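Local structure of transcriptional regulator (Streptococcus dysgalactiae, 4YV9) at residues Leu163-Val168 with Ser204-Glu209. The protein probably regulates transcription as a DNA-binding receptor for SHP pheromone peptides in streptococcal quorum sensing. Sequence-based numbering, arbitrary orientation.
Sequences LTKEMV and SHYLIE
Y206 reaches from helix 201-215 to helix 157-169 and lays one face of its ring against the aliphatic chain of K165, a compact example of how a tyrosine and a lysine can span two helical segments whose backbones stay apart. The axes of the two segments run nearly parallel, 19° apart, and come no closer than 12.0 Å, so side chains alone bridge the interval between these segments. With CG anti to the backbone N (chi1 172°), the ring of Y206 is carried out towards the other helix. K165 meets it along its methylenes rather than with its charge: CG lies 3.6 Å from Y206 CE1, and CD sits 4.1 Å above the ring plane, displaced towards the rim. A turn about the CG-CD bond of K165 (chi3 69°) brings CE back to the phenol end of the ring, 3.9 Å from Y206 CZ. At the far end of the ring, Y206 OH approaches V168 CG2 at 3.8 Å, the two side chains pointing at one another. L207, the next residue of the helix, forms a smaller contact: its CD2 is 4.2 Å from CG2 of T164, the two side chains lying roughly perpendicular. T164 presents its methyl here while its OG1 is hydrogen-bonded to the carbonyl of L160 one turn back, so its polar group is spent within its own helix. Helix 179-197, intermediate in sequence, backs the arrangement, with C191 against T164 and V184 and S188 against V168, consistent with the stacked helices expected of a TPR-like repeat domain. With no hydrogen bond or salt bridge between the segments, their direct cohesion rests on dispersion and the hydrophobic effect, with the methylenes of K165 serving as apolar surface for an aromatic face.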
loop_
_atom_site.group_PDB
_atom_site.type_symbol
_atom_site.label_atom_id
_atom_site.label_comp_id
_atom_site.label_asym_id
_atom_site.label_seq_id
_atom_site.Cartn_x
_atom_site.Cartn_y
_atom_site.Cartn_z
ATOM N N LEU B 163 -12.476 -15.947 -13.738
ATOM C CA LEU B 163 -12.361 -15.471 -12.366
ATOM C C LEU B 163 -11.500 -14.224 -12.309
ATOM O O LEU B 163 -11.774 -13.305 -11.536
ATOM C CB LEU B 163 -11.775 -16.551 -11.451
ATOM C CG LEU B 163 -12.740 -17.648 -10.997
ATOM C CD1 LEU B 163 -11.998 -18.749 -10.225
ATOM C CD2 LEU B 163 -13.869 -17.053 -10.156
ATOM N N THR B 164 -10.461 -14.196 -13.133
ATOM C CA THR B 164 -9.570 -13.047 -13.179
ATOM C C THR B 164 -10.327 -11.812 -13.678
ATOM O O THR B 164 -10.180 -10.725 -13.108
ATOM C CB THR B 164 -8.340 -13.320 -14.073
ATOM O OG1 THR B 164 -7.639 -14.473 -13.584
ATOM C CG2 THR B 164 -7.396 -12.121 -14.058
ATOM N N LYS B 165 -11.143 -11.989 -14.724
ATOM C CA LYS B 165 -11.987 -10.913 -15.254
ATOM C C LYS B 165 -12.915 -10.360 -14.170
ATOM O O LYS B 165 -13.085 -9.150 -14.052
ATOM C CB LYS B 165 -12.831 -11.390 -16.448
ATOM C CG LYS B 165 -12.083 -11.473 -17.773
ATOM C CD LYS B 165 -13.017 -11.821 -18.939
ATOM C CE LYS B 165 -13.974 -10.686 -19.241
ATOM N NZ LYS B 165 -14.874 -10.991 -20.393
ATOM N N GLU B 166 -13.524 -11.252 -13.397
ATOM C CA GLU B 166 -14.376 -10.832 -12.292
ATOM C C GLU B 166 -13.591 -9.988 -11.301
ATOM O O GLU B 166 -14.037 -8.908 -10.913
ATOM C CB GLU B 166 -14.993 -12.043 -11.592
ATOM C CG GLU B 166 -16.084 -12.719 -12.402
ATOM C CD GLU B 166 -17.075 -11.727 -12.976
ATOM O OE1 GLU B 166 -17.764 -11.035 -12.195
ATOM O OE2 GLU B 166 -17.154 -11.629 -14.217
HETATM N N MSE B 167 -12.407 -10.461 -10.924
HETATM C CA MSE B 167 -11.593 -9.793 -9.911
HETATM C C MSE B 167 -11.115 -8.403 -10.326
HETATM O O MSE B 167 -11.203 -7.457 -9.539
HETATM C CB MSE B 167 -10.381 -10.649 -9.560
HETATM C CG MSE B 167 -9.351 -9.931 -8.709
HETATM SE SE MSE B 167 -7.720 -11.033 -8.583
HETATM C CE MSE B 167 -7.162 -10.920 -10.450
ATOM N N VAL B 168 -10.622 -8.276 -11.560
ATOM C CA VAL B 168 -10.110 -6.986 -12.023
ATOM C C VAL B 168 -11.208 -5.931 -12.169
ATOM O O VAL B 168 -10.933 -4.733 -12.098
ATOM C CB VAL B 168 -9.367 -7.110 -13.373
ATOM C CG1 VAL B 168 -8.094 -7.850 -13.196
ATOM C CG2 VAL B 168 -10.230 -7.795 -14.411
ATOM N N SER B 204 -4.805 -12.898 -23.856
ATOM C CA SER B 204 -3.594 -12.110 -23.637
ATOM C C SER B 204 -3.837 -10.627 -23.929
ATOM O O SER B 204 -3.490 -9.766 -23.126
ATOM C CB SER B 204 -2.448 -12.629 -24.510
ATOM O OG SER B 204 -2.172 -13.980 -24.213
ATOM N N HIS B 205 -4.445 -10.347 -25.078
ATOM C CA HIS B 205 -4.720 -8.976 -25.495
ATOM C C HIS B 205 -5.602 -8.241 -24.487
ATOM O O HIS B 205 -5.275 -7.127 -24.080
ATOM C CB HIS B 205 -5.378 -8.949 -26.872
ATOM C CG HIS B 205 -5.649 -7.569 -27.373
ATOM N ND1 HIS B 205 -6.821 -6.895 -27.106
ATOM C CD2 HIS B 205 -4.884 -6.717 -28.100
ATOM C CE1 HIS B 205 -6.776 -5.695 -27.657
ATOM N NE2 HIS B 205 -5.610 -5.566 -28.269
ATOM N N TYR B 206 -6.711 -8.861 -24.095
ATOM C CA TYR B 206 -7.547 -8.325 -23.016
ATOM C C TYR B 206 -6.733 -7.986 -21.761
ATOM O O TYR B 206 -6.863 -6.897 -21.214
ATOM C CB TYR B 206 -8.669 -9.316 -22.659
ATOM C CG TYR B 206 -9.470 -8.942 -21.412
ATOM C CD1 TYR B 206 -9.031 -9.308 -20.142
ATOM C CD2 TYR B 206 -10.663 -8.233 -21.511
ATOM C CE1 TYR B 206 -9.749 -8.969 -19.004
ATOM C CE2 TYR B 206 -11.396 -7.891 -20.378
ATOM C CZ TYR B 206 -10.930 -8.263 -19.126
ATOM O OH TYR B 206 -11.633 -7.932 -17.988
ATOM N N LEU B 207 -5.896 -8.922 -21.306
ATOM C CA LEU B 207 -5.177 -8.763 -20.048
ATOM C C LEU B 207 -4.133 -7.655 -20.100
ATOM O O LEU B 207 -3.924 -6.937 -19.126
ATOM C CB LEU B 207 -4.499 -10.082 -19.649
ATOM C CG LEU B 207 -5.464 -11.125 -19.104
ATOM C CD1 LEU B 207 -4.816 -12.507 -19.045
ATOM C CD2 LEU B 207 -5.964 -10.694 -17.736
ATOM N N ILE B 208 -3.478 -7.541 -21.245
ATOM C CA ILE B 208 -2.493 -6.501 -21.489
ATOM C C ILE B 208 -3.128 -5.116 -21.372
ATOM O O ILE B 208 -2.592 -4.224 -20.712
ATOM C CB ILE B 208 -1.861 -6.691 -22.888
ATOM C CG1 ILE B 208 -0.862 -7.848 -22.848
ATOM C CG2 ILE B 208 -1.205 -5.412 -23.375
ATOM C CD1 ILE B 208 -0.608 -8.470 -24.228
ATOM N N GLU B 209 -4.284 -4.950 -22.001
ATOM C CA GLU B 209 -5.030 -3.694 -21.900
ATOM C C GLU B 209 -5.425 -3.383 -20.442
ATOM O O GLU B 209 -5.241 -2.260 -19.979
ATOM C CB GLU B 209 -6.264 -3.748 -22.803
ATOM C CG GLU B 209 -7.124 -2.506 -22.766
ATOM C CD GLU B 209 -8.203 -2.572 -21.698
ATOM O OE1 GLU B 209 -8.466 -3.679 -21.182
ATOM O OE2 GLU B 209 -8.775 -1.515 -21.378
#